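Long-range contact in probable transcriptional regulatory protein NarL (Mycobacterium tuberculosis, PDB 3EUL), which probably regulates genes of aerobic nitrate metabolism as the DNA-binding response regulator of a two-component system, represented here by its signal receiver domain: residues R84-H98 and A107-D119. Numbering follows the deposited sequence.
Sequences RSYELPTRVLLISAH and ALQQGAAGFLLKD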
ATOM      1  N   ARG A  84      10.782   6.565   0.769  1.00 23.68           N
ATOM      2  CA  ARG A  84      11.582   7.078   1.883  1.00 25.14           C
ATOM      3  C   ARG A  84      12.824   7.838   1.354  1.00 25.81           C
ATOM      4  O   ARG A  84      13.071   8.968   1.768  1.00 25.21           O
ATOM      5  CB  ARG A  84      11.953   5.933   2.865  1.00 25.14           C
ATOM      6  CG  ARG A  84      12.815   6.391   4.062  1.00 25.66           C
ATOM      7  CD  ARG A  84      12.972   5.277   5.067  1.00 27.19           C
ATOM      8  NE  ARG A  84      13.908   4.279   4.568  1.00 29.54           N
ATOM      9  CZ  ARG A  84      14.287   3.194   5.239  1.00 30.99           C
ATOM     10  NH1 ARG A  84      15.173   2.360   4.694  1.00 30.50           N
ATOM     11  NH2 ARG A  84      13.785   2.942   6.445  1.00 32.82           N
ATOM     12  N   SER A  85      13.559   7.268   0.393  1.00 26.64           N
ATOM     13  CA  SER A  85      14.736   7.952  -0.202  1.00 28.30           C
ATOM     14  C   SER A  85      14.403   9.318  -0.806  1.00 28.76           C
ATOM     15  O   SER A  85      15.179  10.264  -0.666  1.00 29.09           O
ATOM     16  CB  SER A  85      15.419   7.089  -1.298  1.00 28.49           C
ATOM     17  OG  SER A  85      14.996   7.540  -2.590  1.00 32.46           O
ATOM     18  N   TYR A  86      13.276   9.399  -1.507  1.00 29.43           N
ATOM     19  CA  TYR A  86      12.735  10.654  -2.052  1.00 29.46           C
ATOM     20  C   TYR A  86      12.133  11.591  -1.003  1.00 28.71           C
ATOM     21  O   TYR A  86      11.694  12.675  -1.338  1.00 27.82           O
ATOM     22  CB  TYR A  86      11.621  10.363  -3.065  1.00 31.45           C
ATOM     23  CG  TYR A  86      12.087   9.989  -4.443  1.00 34.05           C
ATOM     24  CD1 TYR A  86      12.637  10.944  -5.282  1.00 36.06           C
ATOM     25  CD2 TYR A  86      11.930   8.689  -4.935  1.00 34.86           C
ATOM     26  CE1 TYR A  86      13.046  10.618  -6.570  1.00 36.25           C
ATOM     27  CE2 TYR A  86      12.346   8.347  -6.215  1.00 35.31           C
ATOM     28  CZ  TYR A  86      12.900   9.319  -7.032  1.00 35.71           C
ATOM     29  OH  TYR A  86      13.318   9.027  -8.318  1.00 37.10           O
ATOM     30  N   GLU A  87      12.039  11.135   0.241  1.00 28.11           N
ATOM     31  CA  GLU A  87      11.428  11.888   1.325  1.00 27.79           C
ATOM     32  C   GLU A  87      10.007  12.329   1.025  1.00 27.26           C
ATOM     33  O   GLU A  87       9.619  13.432   1.394  1.00 26.42           O
ATOM     34  CB  GLU A  87      12.302  13.104   1.680  1.00 28.07           C
ATOM     35  CG  GLU A  87      13.779  12.719   1.895  1.00 28.73           C
ATOM     36  CD  GLU A  87      14.629  13.855   2.408  1.00 30.54           C
ATOM     37  OE1 GLU A  87      14.842  14.823   1.645  1.00 35.11           O
ATOM     38  OE2 GLU A  87      15.117  13.758   3.558  1.00 33.55           O
ATOM     39  N   LEU A  88       9.234  11.470   0.363  1.00 26.89           N
ATOM     40  CA  LEU A  88       7.816  11.739   0.125  1.00 26.48           C
ATOM     41  C   LEU A  88       6.993  11.527   1.417  1.00 25.21           C
ATOM     42  O   LEU A  88       7.356  10.718   2.249  1.00 25.11           O
ATOM     43  CB  LEU A  88       7.296  10.857  -0.998  1.00 26.27           C
ATOM     44  CG  LEU A  88       7.960  10.949  -2.377  1.00 28.26           C
ATOM     45  CD1 LEU A  88       7.274   9.972  -3.325  1.00 30.34           C
ATOM     46  CD2 LEU A  88       7.939  12.365  -2.976  1.00 28.26           C
ATOM     47  N   PRO A  89       5.895  12.262   1.587  1.00 24.41           N
ATOM     48  CA  PRO A  89       5.124  12.112   2.815  1.00 25.00           C
ATOM     49  C   PRO A  89       4.351  10.784   2.934  1.00 24.76           C
ATOM     50  O   PRO A  89       3.851  10.431   4.017  1.00 26.87           O
ATOM     51  CB  PRO A  89       4.153  13.306   2.764  1.00 25.62           C
ATOM     52  CG  PRO A  89       4.038  13.648   1.316  1.00 24.77           C
ATOM     53  CD  PRO A  89       5.342  13.305   0.699  1.00 25.06           C
ATOM     54  N   THR A  90       4.309  10.024   1.856  1.00 23.60           N
ATOM     55  CA  THR A  90       3.488   8.828   1.793  1.00 22.29           C
ATOM     56  C   THR A  90       3.967   7.686   2.675  1.00 21.65           C
ATOM     57  O   THR A  90       5.127   7.334   2.627  1.00 21.00           O
ATOM     58  CB  THR A  90       3.460   8.336   0.345  1.00 22.91           C
ATOM     59  OG1 THR A  90       2.932   9.398  -0.467  1.00 20.06           O
ATOM     60  CG2 THR A  90       2.552   7.103   0.234  1.00 20.31           C
ATOM     61  N   ARG A  91       3.052   7.055   3.407  1.00 22.15           N
ATOM     62  CA  ARG A  91       3.369   5.824   4.150  1.00 23.58           C
ATOM     63  C   ARG A  91       3.028   4.641   3.301  1.00 22.50           C
ATOM     64  O   ARG A  91       1.932   4.575   2.757  1.00 24.20           O
ATOM     65  CB  ARG A  91       2.603   5.785   5.448  1.00 23.34           C
ATOM     66  CG  ARG A  91       3.163   6.810   6.396  1.00 26.34           C
ATOM     67  CD  ARG A  91       2.416   6.942   7.677  1.00 29.94           C
ATOM     68  NE  ARG A  91       2.384   5.769   8.565  1.00 36.05           N
ATOM     69  CZ  ARG A  91       3.411   5.162   9.174  1.00 38.15           C
ATOM     70  NH1 ARG A  91       4.678   5.491   8.954  1.00 39.76           N
ATOM     71  NH2 ARG A  91       3.152   4.138   9.993  1.00 39.40           N
ATOM     72  N   VAL A  92       3.969   3.723   3.143  1.00 22.44           N
ATOM     73  CA  VAL A  92       3.758   2.559   2.280  1.00 21.78           C
ATOM     74  C   VAL A  92       3.437   1.314   3.130  1.00 21.97           C
ATOM     75  O   VAL A  92       4.299   0.787   3.858  1.00 22.39           O
ATOM     76  CB  VAL A  92       4.956   2.303   1.372  1.00 22.09           C
ATOM     77  CG1 VAL A  92       4.747   1.006   0.569  1.00 21.67           C
ATOM     78  CG2 VAL A  92       5.175   3.523   0.428  1.00 19.12           C
ATOM     79  N   LEU A  93       2.196   0.859   3.016  1.00 21.07           N
ATOM     80  CA  LEU A  93       1.696  -0.320   3.723  1.00 21.22           C
ATOM     81  C   LEU A  93       1.749  -1.480   2.751  1.00 20.73           C
ATOM     82  O   LEU A  93       1.222  -1.394   1.650  1.00 20.22           O
ATOM     83  CB  LEU A  93       0.267  -0.017   4.208  1.00 21.63           C
ATOM     84  CG  LEU A  93      -0.406  -0.805   5.302  1.00 23.04           C
ATOM     85  CD1 LEU A  93       0.388  -0.863   6.617  1.00 23.14           C
ATOM     86  CD2 LEU A  93      -1.789  -0.196   5.534  1.00 21.88           C
ATOM     87  N   LEU A  94       2.443  -2.560   3.101  1.00 20.58           N
ATOM     88  CA  LEU A  94       2.511  -3.711   2.190  1.00 20.77           C
ATOM     89  C   LEU A  94       1.494  -4.777   2.610  1.00 21.49           C
ATOM     90  O   LEU A  94       1.124  -4.907   3.786  1.00 23.05           O
ATOM     91  CB  LEU A  94       3.925  -4.321   2.109  1.00 19.67           C
ATOM     92  CG  LEU A  94       5.064  -3.420   1.635  1.00 20.75           C
ATOM     93  CD1 LEU A  94       6.455  -4.132   1.681  1.00 18.18           C
ATOM     94  CD2 LEU A  94       4.776  -2.769   0.244  1.00 18.49           C
ATOM     95  N   ILE A  95       1.047  -5.533   1.627  1.00 22.10           N
ATOM     96  CA  ILE A  95       0.161  -6.654   1.850  1.00 22.39           C
ATOM     97  C   ILE A  95       0.682  -7.830   1.038  1.00 23.17           C
ATOM     98  O   ILE A  95       1.169  -7.665  -0.077  1.00 21.71           O
ATOM     99  CB  ILE A  95      -1.298  -6.259   1.511  1.00 21.71           C
ATOM    100  CG1 ILE A  95      -2.288  -7.331   1.973  1.00 23.80           C
ATOM    101  CG2 ILE A  95      -1.447  -5.894  -0.020  1.00 22.13           C
ATOM    102  CD1 ILE A  95      -3.717  -6.802   2.133  1.00 19.01           C
ATOM    103  N   SER A  96       0.574  -9.039   1.587  1.00 23.76           N
ATOM    104  CA  SER A  96       1.060 -10.193   0.869  1.00 25.23           C
ATOM    105  C   SER A  96       0.417 -11.488   1.327  1.00 26.20           C
ATOM    106  O   SER A  96      -0.082 -11.598   2.447  1.00 25.14           O
ATOM    107  CB  SER A  96       2.579 -10.308   1.062  1.00 26.05           C
ATOM    108  OG  SER A  96       3.107 -11.235   0.137  1.00 29.14           O
ATOM    109  N   ALA A  97       0.454 -12.471   0.442  1.00 27.62           N
ATOM    110  CA  ALA A  97       0.172 -13.850   0.830  1.00 29.82           C
ATOM    111  C   ALA A  97       1.396 -14.530   1.501  1.00 31.06           C
ATOM    112  O   ALA A  97       1.216 -15.542   2.145  1.00 34.46           O
ATOM    113  CB  ALA A  97      -0.342 -14.644  -0.380  1.00 29.45           C
ATOM    114  N   HIS A  98       2.614 -13.990   1.350  1.00 32.51           N
ATOM    115  CA  HIS A  98       3.851 -14.490   2.045  1.00 32.54           C
ATOM    116  C   HIS A  98       3.942 -13.796   3.396  1.00 32.36           C
ATOM    117  O   HIS A  98       3.799 -12.590   3.452  1.00 31.55           O
ATOM    118  CB  HIS A  98       5.189 -14.135   1.312  1.00 33.73           C
ATOM    119  CG  HIS A  98       5.288 -14.608  -0.115  1.00 35.39           C
ATOM    120  ND1 HIS A  98       5.297 -15.944  -0.469  1.00 38.72           N
ATOM    121  CD2 HIS A  98       5.419 -13.916  -1.274  1.00 37.28           C
ATOM    122  CE1 HIS A  98       5.401 -16.052  -1.782  1.00 37.25           C
ATOM    123  NE2 HIS A  98       5.468 -14.838  -2.296  1.00 37.99           N
ATOM    124  N   ALA A 107      11.536  -5.826   4.741  1.00 17.73           N
ATOM    125  CA  ALA A 107      10.640  -4.806   4.201  1.00 18.65           C
ATOM    126  C   ALA A 107      10.487  -3.619   5.132  1.00 19.76           C
ATOM    127  O   ALA A 107      10.611  -2.469   4.686  1.00 19.66           O
ATOM    128  CB  ALA A 107       9.254  -5.438   3.886  1.00 18.35           C
ATOM    129  N   LEU A 108      10.326  -3.898   6.432  1.00 19.64           N
ATOM    130  CA  LEU A 108      10.233  -2.850   7.457  1.00 20.94           C
ATOM    131  C   LEU A 108      11.544  -2.079   7.558  1.00 21.24           C
ATOM    132  O   LEU A 108      11.559  -0.865   7.729  1.00 22.12           O
ATOM    133  CB  LEU A 108       9.844  -3.462   8.821  1.00 20.95           C
ATOM    134  CG  LEU A 108       8.456  -4.133   8.871  1.00 22.82           C
ATOM    135  CD1 LEU A 108       8.277  -4.892  10.181  1.00 22.07           C
ATOM    136  CD2 LEU A 108       7.348  -3.074   8.668  1.00 22.40           C
ATOM    137  N   GLN A 109      12.649  -2.785   7.442  1.00 22.78           N
ATOM    138  CA  GLN A 109      13.957  -2.157   7.346  1.00 24.09           C
ATOM    139  C   GLN A 109      14.079  -1.250   6.123  1.00 24.41           C
ATOM    140  O   GLN A 109      14.728  -0.213   6.247  1.00 23.64           O
ATOM    141  CB  GLN A 109      15.091  -3.184   7.331  1.00 24.44           C
ATOM    142  CG  GLN A 109      15.128  -4.117   8.572  1.00 27.16           C
ATOM    143  CD  GLN A 109      15.587  -3.453   9.869  1.00 30.78           C
ATOM    144  OE1 GLN A 109      14.796  -3.281  10.800  1.00 34.64           O
ATOM    145  NE2 GLN A 109      16.880  -3.165   9.970  1.00 32.87           N
ATOM    146  N   GLN A 110      13.462  -1.603   4.988  1.00 24.52           N
ATOM    147  CA  GLN A 110      13.465  -0.746   3.751  1.00 26.05           C
ATOM    148  C   GLN A 110      12.426   0.431   3.833  1.00 26.18           C
ATOM    149  O   GLN A 110      12.287   1.239   2.908  1.00 27.04           O
ATOM    150  CB  GLN A 110      13.234  -1.562   2.451  1.00 26.18           C
ATOM    151  CG  GLN A 110      14.335  -2.558   1.938  1.00 29.08           C
ATOM    152  CD  GLN A 110      14.442  -2.734   0.348  1.00 30.99           C
ATOM    153  OE1 GLN A 110      14.232  -3.827  -0.234  1.00 30.33           O
ATOM    154  NE2 GLN A 110      14.827  -1.642  -0.333  1.00 38.76           N
ATOM    155  N   GLY A 111      11.699   0.542   4.938  1.00 25.95           N
ATOM    156  CA  GLY A 111      10.866   1.698   5.190  1.00 24.62           C
ATOM    157  C   GLY A 111       9.380   1.477   5.036  1.00 24.17           C
ATOM    158  O   GLY A 111       8.641   2.432   5.026  1.00 24.13           O
ATOM    159  N   ALA A 112       8.937   0.221   4.913  1.00 23.30           N
ATOM    160  CA  ALA A 112       7.502  -0.087   4.890  1.00 22.93           C
ATOM    161  C   ALA A 112       6.896   0.272   6.221  1.00 23.38           C
ATOM    162  O   ALA A 112       7.473  -0.039   7.268  1.00 23.62           O
ATOM    163  CB  ALA A 112       7.237  -1.570   4.580  1.00 21.59           C
ATOM    164  N   ALA A 113       5.740   0.934   6.184  1.00 22.87           N
ATOM    165  CA  ALA A 113       5.044   1.354   7.398  1.00 23.44           C
ATOM    166  C   ALA A 113       4.344   0.187   8.106  1.00 23.93           C
ATOM    167  O   ALA A 113       3.995   0.272   9.272  1.00 25.51           O
ATOM    168  CB  ALA A 113       4.036   2.434   7.065  1.00 23.74           C
ATOM    169  N   GLY A 114       4.148  -0.913   7.412  1.00 22.72           N
ATOM    170  CA  GLY A 114       3.460  -2.040   8.000  1.00 22.74           C
ATOM    171  C   GLY A 114       3.393  -3.115   6.967  1.00 22.02           C
ATOM    172  O   GLY A 114       3.761  -2.889   5.825  1.00 20.86           O
ATOM    173  N   PHE A 115       2.939  -4.293   7.379  1.00 22.32           N
ATOM    174  CA  PHE A 115       2.969  -5.483   6.565  1.00 22.94           C
ATOM    175  C   PHE A 115       1.752  -6.317   6.946  1.00 23.17           C
ATOM    176  O   PHE A 115       1.673  -6.835   8.061  1.00 22.41           O
ATOM    177  CB  PHE A 115       4.272  -6.284   6.787  1.00 23.70           C
ATOM    178  CG  PHE A 115       4.632  -7.208   5.634  1.00 22.68           C
ATOM    179  CD1 PHE A 115       5.579  -6.838   4.691  1.00 25.00           C
ATOM    180  CD2 PHE A 115       3.989  -8.432   5.474  1.00 24.96           C
ATOM    181  CE1 PHE A 115       5.889  -7.663   3.616  1.00 25.21           C
ATOM    182  CE2 PHE A 115       4.295  -9.281   4.406  1.00 26.08           C
ATOM    183  CZ  PHE A 115       5.253  -8.903   3.473  1.00 26.59           C
ATOM    184  N   LEU A 116       0.824  -6.463   6.010  1.00 22.91           N
ATOM    185  CA  LEU A 116      -0.470  -7.075   6.267  1.00 23.53           C
ATOM    186  C   LEU A 116      -0.556  -8.357   5.443  1.00 23.56           C
ATOM    187  O   LEU A 116       0.158  -8.510   4.457  1.00 22.65           O
ATOM    188  CB  LEU A 116      -1.604  -6.138   5.819  1.00 24.09           C
ATOM    189  CG  LEU A 116      -1.532  -4.703   6.335  1.00 26.87           C
ATOM    190  CD1 LEU A 116      -2.564  -3.816   5.602  1.00 30.35           C
ATOM    191  CD2 LEU A 116      -1.773  -4.731   7.848  1.00 26.88           C
ATOM    192  N   LEU A 117      -1.429  -9.260   5.859  1.00 23.28           N
ATOM    193  CA  LEU A 117      -1.665 -10.504   5.143  1.00 24.15           C
ATOM    194  C   LEU A 117      -2.905 -10.422   4.283  1.00 24.36           C
ATOM    195  O   LEU A 117      -3.820  -9.688   4.609  1.00 23.69           O
ATOM    196  CB  LEU A 117      -1.785 -11.656   6.137  1.00 24.41           C
ATOM    197  CG  LEU A 117      -0.473 -12.409   6.370  1.00 24.21           C
ATOM    198  CD1 LEU A 117       0.752 -11.502   6.381  1.00 25.94           C
ATOM    199  CD2 LEU A 117      -0.555 -13.239   7.634  1.00 25.11           C
ATOM    200  N   LYS A 118      -2.940 -11.180   3.182  1.00 24.96           N
ATOM    201  CA  LYS A 118      -4.076 -11.106   2.263  1.00 26.27           C
ATOM    202  C   LYS A 118      -5.352 -11.742   2.835  1.00 27.25           C
ATOM    203  O   LYS A 118      -6.419 -11.579   2.259  1.00 27.96           O
ATOM    204  CB  LYS A 118      -3.724 -11.657   0.879  1.00 25.92           C
ATOM    205  CG  LYS A 118      -3.050 -10.608   0.008  1.00 27.93           C
ATOM    206  CD  LYS A 118      -2.898 -11.011  -1.455  1.00 27.51           C
ATOM    207  CE  LYS A 118      -2.307  -9.829  -2.237  1.00 27.96           C
ATOM    208  NZ  LYS A 118      -2.293 -10.042  -3.717  1.00 31.05           N
ATOM    209  N   ASP A 119      -5.253 -12.414   3.984  1.00 27.62           N
ATOM    210  CA  ASP A 119      -6.451 -12.928   4.659  1.00 28.55           C
ATOM    211  C   ASP A 119      -7.173 -11.874   5.514  1.00 28.87           C
ATOM    212  O   ASP A 119      -8.137 -12.188   6.206  1.00 28.56           O
ATOM    213  CB  ASP A 119      -6.136 -14.183   5.486  1.00 29.67           C
ATOM    214  CG  ASP A 119      -5.318 -13.886   6.740  1.00 31.39           C
ATOM    215  OD1 ASP A 119      -4.829 -12.750   6.901  1.00 34.92           O
ATOM    216  OD2 ASP A 119      -5.164 -14.808   7.559  1.00 35.14           O
TER
HETATM  217  O   HOH W   1       6.492   3.807   4.513  1.00 31.47           O
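The R84 guanidinium has the peptide joining Q110 to G111 over one face, offset toward its rim, and Q109 O near its edge. NH1 of R84 gives Q109 O a hydrogen bond of 3.0 Å on a carbonyl lone pair, and NH2 adds a weak one to the same oxygen. The R91 guanidinium takes A113 CB over the centre of one face, 3.4 Å above the plane. A bend at chi3 (63°) folds the R91 group back over this methyl, while NE donates a hydrogen bond to C132 O in helix 122-134. The F115 ring meets H98 O in plane at its edge, with CE2 3.5 Å from that oxygen. L94 CB and S96 CB approach the ring obliquely.

Strands 91-96 and 114-117 run parallel. L94 N bonds to G114 O, and L94 O receives L116 N at 2.7 Å. S96 N bonds to L116 O, and S96 O accepts from K118 N. At the other end V92 O takes A113 N, and a water joins V92 N to G111 O. One face of the pair carries L93, I95 and L116, with L93 CD2 3.7 Å from L116 CD1; helix 122-134 packs on L93 and L116. The other face carries L94, S96 and F115. Here L94 CD1 touches both A107 CB and A112 CB. CD1 of L93 lies 3.6 Å from G114 CA, packed directly on the glycine backbone.

This is the last beta-alpha-beta unit of the CheY-like receiver fold, crossing over through helix 101-109. G111 ends that helix in a Schellman motif. K118 follows strand 114-117, and its NZ forms a salt bridge with D22. A weaker, long ion pair reaches D68, the probable phosphorylation site. The K118 N to S96 O bond fixes the backbone here, and the extended side chain carries the amine from the strand end to the acidic site.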